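Local structure of catechol O-methyltransferase (Niastella koreensis, 7CVW) at residues P143-Y148 and I162-V167; A191-N196 and A216-K221. The protein methylates a hydroxyl of catechol-like compounds such as protocatechuic acid, using S-adenosyl-L-methionine as methyl donor and a divalent metal, preferably magnesium. All blocks are in the same frame, centred on the assembly; numbering follows the deposited sequence.

In the fold
Both contacts lay helices against the same part of the mixed sheet of this class I methyltransferase fold. Interaction 1 comes first along the chain and closes before interaction 2 opens; their centres are about 10 Å apart. The first joins the start of helix 145-154 to the segment 162-167, whose last residues include the magnesium ligands Asp-165 and Asn-166. The second seats the end of helix 181-195 on strand 213-220, the antiparallel neighbour of strand 160-165. Backbone pairing of Ile-162 with Ala-218 and of Ala-164 with Ala-216 ties the two together, so the strand leading to the metal ligands and the strand under interaction 2 are neighbours in one sheet.

Interaction 1 (P143-Y148 and I162-V167); sequences PPYTEY and IVADNV. With MG (magnesium ion), chain C.
Tyr-145, in the first turn of helix 145-154, faces Ala-164 near the end of strand 160-165, and their CA atoms, 8.0 Å apart, are the nearest CA pair across the two segments. The phenol spans that gap and carries the contact. Its hydroxyl donates a hydrogen bond to the backbone carbonyl of Asp-165, with OH 2.7 Å from O; the donor stands 30° off the carbonyl plane, and the C=O...OH angle is 137°. That oxygen lies at the edge of the ring, close to its plane, and CE2 passes alongside it. Val-167 CG1 also comes to the ring edge, 4.2 Å from Tyr-145 CE2, while Ala-164 CB approaches the same carbon obliquely at 3.9 Å. The tyrosine thus holds the backbone carbonyl of a residue whose carboxylate binds the metal. The Asp-165 carboxylate, its CG anti to the backbone N (chi1 -165°), leads away from the ring and gives OD2 to magnesium at 2.4 Å. Asn-166 OD1 binds the ion at the same length, and Asp-139 and two waters are further ligands. Lys-142 hydrogen-bonds both Tyr-145 OH and Asn-166 OD1, while Asp-213 takes the Asn-166 amide nitrogen. Phe-189 of helix 181-195 packs on Ala-164 and Val-167, Ile-138 of strand 133-138 touches Tyr-145, and helix 118-128 lies against Tyr-148, which also touches S-adenosyl-L-homocysteine.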
loop_
_atom_site.group_PDB
_atom_site.type_symbol
_atom_site.label_atom_id
_atom_site.label_comp_id
_atom_site.label_asym_id
_atom_site.label_seq_id
_atom_site.Cartn_x
_atom_site.Cartn_y
_atom_site.Cartn_z
ATOM N N PRO A 143 21.002 6.800 -7.593
ATOM C CA PRO A 143 21.499 6.259 -8.857
ATOM C C PRO A 143 21.586 4.742 -8.949
ATOM O O PRO A 143 21.256 4.196 -10.013
ATOM C CB PRO A 143 22.856 6.960 -9.011
ATOM C CG PRO A 143 22.608 8.266 -8.355
ATOM C CD PRO A 143 21.816 7.923 -7.106
ATOM N N PRO A 144 22.066 4.011 -7.921
ATOM C CA PRO A 144 22.202 2.550 -7.998
ATOM C C PRO A 144 20.976 1.724 -7.575
ATOM O O PRO A 144 21.094 0.526 -7.391
ATOM C CB PRO A 144 23.370 2.230 -7.062
ATOM C CG PRO A 144 23.448 3.370 -6.105
ATOM C CD PRO A 144 22.654 4.521 -6.679
ATOM N N TYR A 145 19.818 2.342 -7.437
ATOM C CA TYR A 145 18.594 1.584 -7.061
ATOM C C TYR A 145 18.459 0.351 -7.955
ATOM O O TYR A 145 18.119 -0.721 -7.475
ATOM C CB TYR A 145 17.337 2.419 -7.237
ATOM C CG TYR A 145 16.798 3.083 -6.006
ATOM C CD1 TYR A 145 17.632 3.579 -5.019
ATOM C CD2 TYR A 145 15.436 3.332 -5.900
ATOM C CE1 TYR A 145 17.119 4.214 -3.899
ATOM C CE2 TYR A 145 14.912 3.984 -4.802
ATOM C CZ TYR A 145 15.757 4.448 -3.804
ATOM O OH TYR A 145 15.263 5.117 -2.721
ATOM N N THR A 146 18.712 0.489 -9.254
ATOM C CA THR A 146 18.589 -0.642 -10.214
ATOM C C THR A 146 19.433 -1.823 -9.732
ATOM O O THR A 146 18.924 -2.927 -9.707
ATOM C CB THR A 146 18.950 -0.176 -11.629
ATOM O OG1 THR A 146 18.029 0.842 -12.035
ATOM C CG2 THR A 146 18.913 -1.311 -12.620
ATOM N N GLU A 147 20.687 -1.575 -9.357
ATOM C CA GLU A 147 21.590 -2.659 -8.919
ATOM C C GLU A 147 21.203 -3.154 -7.524
ATOM O O GLU A 147 21.294 -4.341 -7.263
ATOM C CB GLU A 147 23.026 -2.168 -8.964
ATOM C CG GLU A 147 23.507 -2.015 -10.394
ATOM C CD GLU A 147 22.812 -0.940 -11.207
ATOM O OE1 GLU A 147 22.796 0.232 -10.753
ATOM O OE2 GLU A 147 22.276 -1.288 -12.311
ATOM N N TYR A 148 20.759 -2.268 -6.645
ATOM C CA TYR A 148 20.288 -2.678 -5.305
ATOM C C TYR A 148 19.144 -3.699 -5.453
ATOM O O TYR A 148 19.068 -4.684 -4.683
ATOM C CB TYR A 148 19.873 -1.455 -4.491
ATOM C CG TYR A 148 20.967 -0.510 -4.097
ATOM C CD1 TYR A 148 22.285 -0.927 -4.014
ATOM C CD2 TYR A 148 20.659 0.798 -3.740
ATOM C CE1 TYR A 148 23.277 -0.062 -3.584
ATOM C CE2 TYR A 148 21.641 1.675 -3.316
ATOM C CZ TYR A 148 22.950 1.232 -3.239
ATOM O OH TYR A 148 23.940 2.066 -2.836
ATOM N N ILE A 162 9.494 -6.147 -1.757
ATOM C CA ILE A 162 10.566 -5.146 -1.940
ATOM C C ILE A 162 9.874 -3.814 -2.173
ATOM O O ILE A 162 8.998 -3.720 -3.046
ATOM C CB ILE A 162 11.519 -5.503 -3.093
ATOM C CG1 ILE A 162 12.100 -6.897 -2.909
ATOM C CG2 ILE A 162 12.616 -4.452 -3.188
ATOM C CD1 ILE A 162 12.754 -7.474 -4.135
ATOM N N VAL A 163 10.228 -2.833 -1.355
ATOM C CA VAL A 163 9.689 -1.454 -1.420
ATOM C C VAL A 163 10.852 -0.530 -1.740
ATOM O O VAL A 163 11.911 -0.677 -1.094
ATOM C CB VAL A 163 9.037 -1.058 -0.087
ATOM C CG1 VAL A 163 8.498 0.362 -0.142
ATOM C CG2 VAL A 163 7.957 -2.035 0.302
ATOM N N ALA A 164 10.685 0.373 -2.689
ATOM C CA ALA A 164 11.728 1.354 -3.045
ATOM C C ALA A 164 11.129 2.748 -2.928
ATOM O O ALA A 164 10.112 3.006 -3.592
ATOM C CB ALA A 164 12.268 1.115 -4.442
ATOM N N ASP A 165 11.718 3.618 -2.112
ATOM C CA ASP A 165 11.165 4.975 -1.901
ATOM C C ASP A 165 11.695 5.948 -2.960
ATOM O O ASP A 165 12.797 5.735 -3.497
ATOM C CB ASP A 165 11.485 5.479 -0.490
ATOM C CG ASP A 165 10.681 6.673 -0.027
ATOM O OD1 ASP A 165 9.560 6.842 -0.535
ATOM O OD2 ASP A 165 11.176 7.420 0.869
ATOM N N ASN A 166 10.941 7.028 -3.203
ATOM C CA ASN A 166 11.439 8.210 -3.968
ATOM C C ASN A 166 11.621 7.867 -5.451
ATOM O O ASN A 166 12.656 8.218 -6.048
ATOM C CB ASN A 166 12.745 8.762 -3.388
ATOM C CG ASN A 166 12.671 9.006 -1.891
ATOM O OD1 ASN A 166 13.418 8.384 -1.138
ATOM N ND2 ASN A 166 11.776 9.879 -1.453
ATOM N N VAL A 167 10.614 7.254 -6.069
ATOM C CA VAL A 167 10.712 6.822 -7.493
ATOM C C VAL A 167 9.878 7.720 -8.424
ATOM O O VAL A 167 9.876 7.395 -9.612
ATOM C CB VAL A 167 10.359 5.337 -7.657
ATOM C CG1 VAL A 167 11.335 4.451 -6.888
ATOM C CG2 VAL A 167 8.915 5.053 -7.306
HETATM MG MG MG C . 13.400 8.165 1.274
HETATM O O HOH W 1 12.859 8.699 3.533
HETATM O O HOH W 2 15.764 8.966 1.128
#

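Interaction 2 (A191-N196 and A216-K221); sequences AMLGAN and ALAIVK
Leu-193 reaches from the last turns of helix 181-195 onto two alanines of strand 213-220, giving one methyl to each. CD2 meets Ala-216 CB at 3.7 Å, the close part of the contact; CD1 lies nearer the other alanine, 4.3 Å from Ala-218 CB. With chi1 at -165° the side chain of Leu-193 is swung away from its own N and runs out to the strand. Both alanines point their CB atoms at the helix, and their small side chains let the fork of the leucine approach the sheet, although the backbones remain well separated: Leu-193 CA and Ala-218 CA are 8.5 Å apart. The contact between the segments is wholly apolar. Around it, Phe-149 of helix 145-154 and Val-199 and Ala-201 of strand 199-206 also touch Leu-193, as does Leu-17 of the second subunit.

Toward the end of the helix the fit is looser. Asn-196 is only partly buried; it gives ND2 to Met-192 SD in a weak bond, 3.7 Å long, and its OD1 accepts from Ala-198 N. Past Val-220, the exposed Lys-221 hydrogen-bonds Thr-197 O through NZ. The arrangement is helix-on-sheet packing, belonging to the Rossmann-like methyltransferase fold, in which strand 213-220 runs antiparallel to its neighbours and strand order is 3-2-1-4-5-7-6.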
loop_
_atom_site.group_PDB
_atom_site.type_symbol
_atom_site.label_atom_id
_atom_site.label_comp_id
_atom_site.label_asym_id
_atom_site.label_seq_id
_atom_site.Cartn_x
_atom_site.Cartn_y
_atom_site.Cartn_z
ATOM N N ALA A 191 12.169 1.711 -15.214
ATOM C CA ALA A 191 12.295 0.957 -16.492
ATOM C C ALA A 191 12.651 -0.504 -16.207
ATOM O O ALA A 191 12.085 -1.406 -16.841
ATOM C CB ALA A 191 13.322 1.587 -17.395
ATOM N N MET A 192 13.613 -0.737 -15.319
ATOM C CA MET A 192 14.026 -2.096 -14.912
ATOM C C MET A 192 12.809 -2.801 -14.351
ATOM O O MET A 192 12.561 -3.964 -14.715
ATOM C CB MET A 192 15.153 -2.031 -13.883
ATOM C CG MET A 192 15.593 -3.389 -13.380
ATOM S SD MET A 192 14.542 -4.038 -12.059
ATOM C CE MET A 192 14.615 -2.742 -10.803
ATOM N N LEU A 193 12.039 -2.107 -13.522
ATOM C CA LEU A 193 10.920 -2.761 -12.833
ATOM C C LEU A 193 9.859 -3.160 -13.869
ATOM O O LEU A 193 9.354 -4.305 -13.781
ATOM C CB LEU A 193 10.430 -1.791 -11.752
ATOM C CG LEU A 193 9.530 -2.394 -10.698
ATOM C CD1 LEU A 193 10.197 -3.573 -10.005
ATOM C CD2 LEU A 193 9.119 -1.309 -9.729
ATOM N N GLY A 194 9.587 -2.300 -14.854
ATOM C CA GLY A 194 8.644 -2.597 -15.950
ATOM C C GLY A 194 9.103 -3.776 -16.783
ATOM O O GLY A 194 8.227 -4.388 -17.433
ATOM N N ALA A 195 10.412 -4.058 -16.836
ATOM C CA ALA A 195 10.984 -5.142 -17.675
ATOM C C ALA A 195 11.167 -6.421 -16.858
ATOM O O ALA A 195 11.550 -7.426 -17.431
ATOM C CB ALA A 195 12.304 -4.687 -18.266
ATOM N N ASN A 196 10.963 -6.384 -15.541
ATOM C CA ASN A 196 11.399 -7.484 -14.657
ATOM C C ASN A 196 10.324 -8.567 -14.610
ATOM O O ASN A 196 9.199 -8.259 -14.181
ATOM C CB ASN A 196 11.746 -6.935 -13.274
ATOM C CG ASN A 196 12.496 -7.940 -12.448
ATOM O OD1 ASN A 196 11.912 -8.932 -12.015
ATOM N ND2 ASN A 196 13.746 -7.638 -12.147
ATOM N N ALA A 216 7.796 2.314 -5.043
ATOM C CA ALA A 216 7.565 1.064 -5.810
ATOM C C ALA A 216 7.329 -0.073 -4.819
ATOM O O ALA A 216 7.998 -0.131 -3.796
ATOM C CB ALA A 216 8.722 0.721 -6.693
ATOM N N LEU A 217 6.388 -0.954 -5.141
ATOM C CA LEU A 217 6.100 -2.157 -4.336
ATOM C C LEU A 217 6.213 -3.352 -5.267
ATOM O O LEU A 217 5.560 -3.331 -6.318
ATOM C CB LEU A 217 4.684 -2.081 -3.754
ATOM C CG LEU A 217 4.529 -1.359 -2.416
ATOM C CD1 LEU A 217 4.849 0.105 -2.530
ATOM C CD2 LEU A 217 3.125 -1.573 -1.844
ATOM N N ALA A 218 6.996 -4.352 -4.889
ATOM C CA ALA A 218 7.208 -5.547 -5.732
ATOM C C ALA A 218 7.136 -6.799 -4.866
ATOM O O ALA A 218 7.737 -6.823 -3.781
ATOM C CB ALA A 218 8.529 -5.419 -6.439
ATOM N N ILE A 219 6.454 -7.828 -5.357
ATOM C CA ILE A 219 6.411 -9.150 -4.693
ATOM C C ILE A 219 7.164 -10.144 -5.561
ATOM O O ILE A 219 6.860 -10.288 -6.753
ATOM C CB ILE A 219 4.979 -9.601 -4.397
ATOM C CG1 ILE A 219 4.215 -8.520 -3.649
ATOM C CG2 ILE A 219 5.017 -10.909 -3.628
ATOM C CD1 ILE A 219 2.762 -8.838 -3.512
ATOM N N VAL A 220 8.139 -10.821 -4.952
ATOM C CA VAL A 220 9.000 -11.813 -5.645
ATOM C C VAL A 220 8.174 -13.072 -5.980
ATOM O O VAL A 220 7.526 -13.627 -5.090
ATOM C CB VAL A 220 10.254 -12.127 -4.812
ATOM C CG1 VAL A 220 11.107 -13.173 -5.508
ATOM C CG2 VAL A 220 11.063 -10.861 -4.571
ATOM N N LYS A 221 8.203 -13.498 -7.242
ATOM C CA LYS A 221 7.407 -14.666 -7.727
ATOM C C LYS A 221 8.140 -15.960 -7.346
ATOM O O LYS A 221 9.380 -15.956 -7.422
ATOM C CB LYS A 221 7.150 -14.507 -9.231
ATOM C CG LYS A 221 6.428 -13.211 -9.575
ATOM C CD LYS A 221 5.964 -12.991 -10.994
ATOM C CE LYS A 221 6.672 -13.784 -12.054
ATOM N NZ LYS A 221 6.351 -13.223 -13.392
#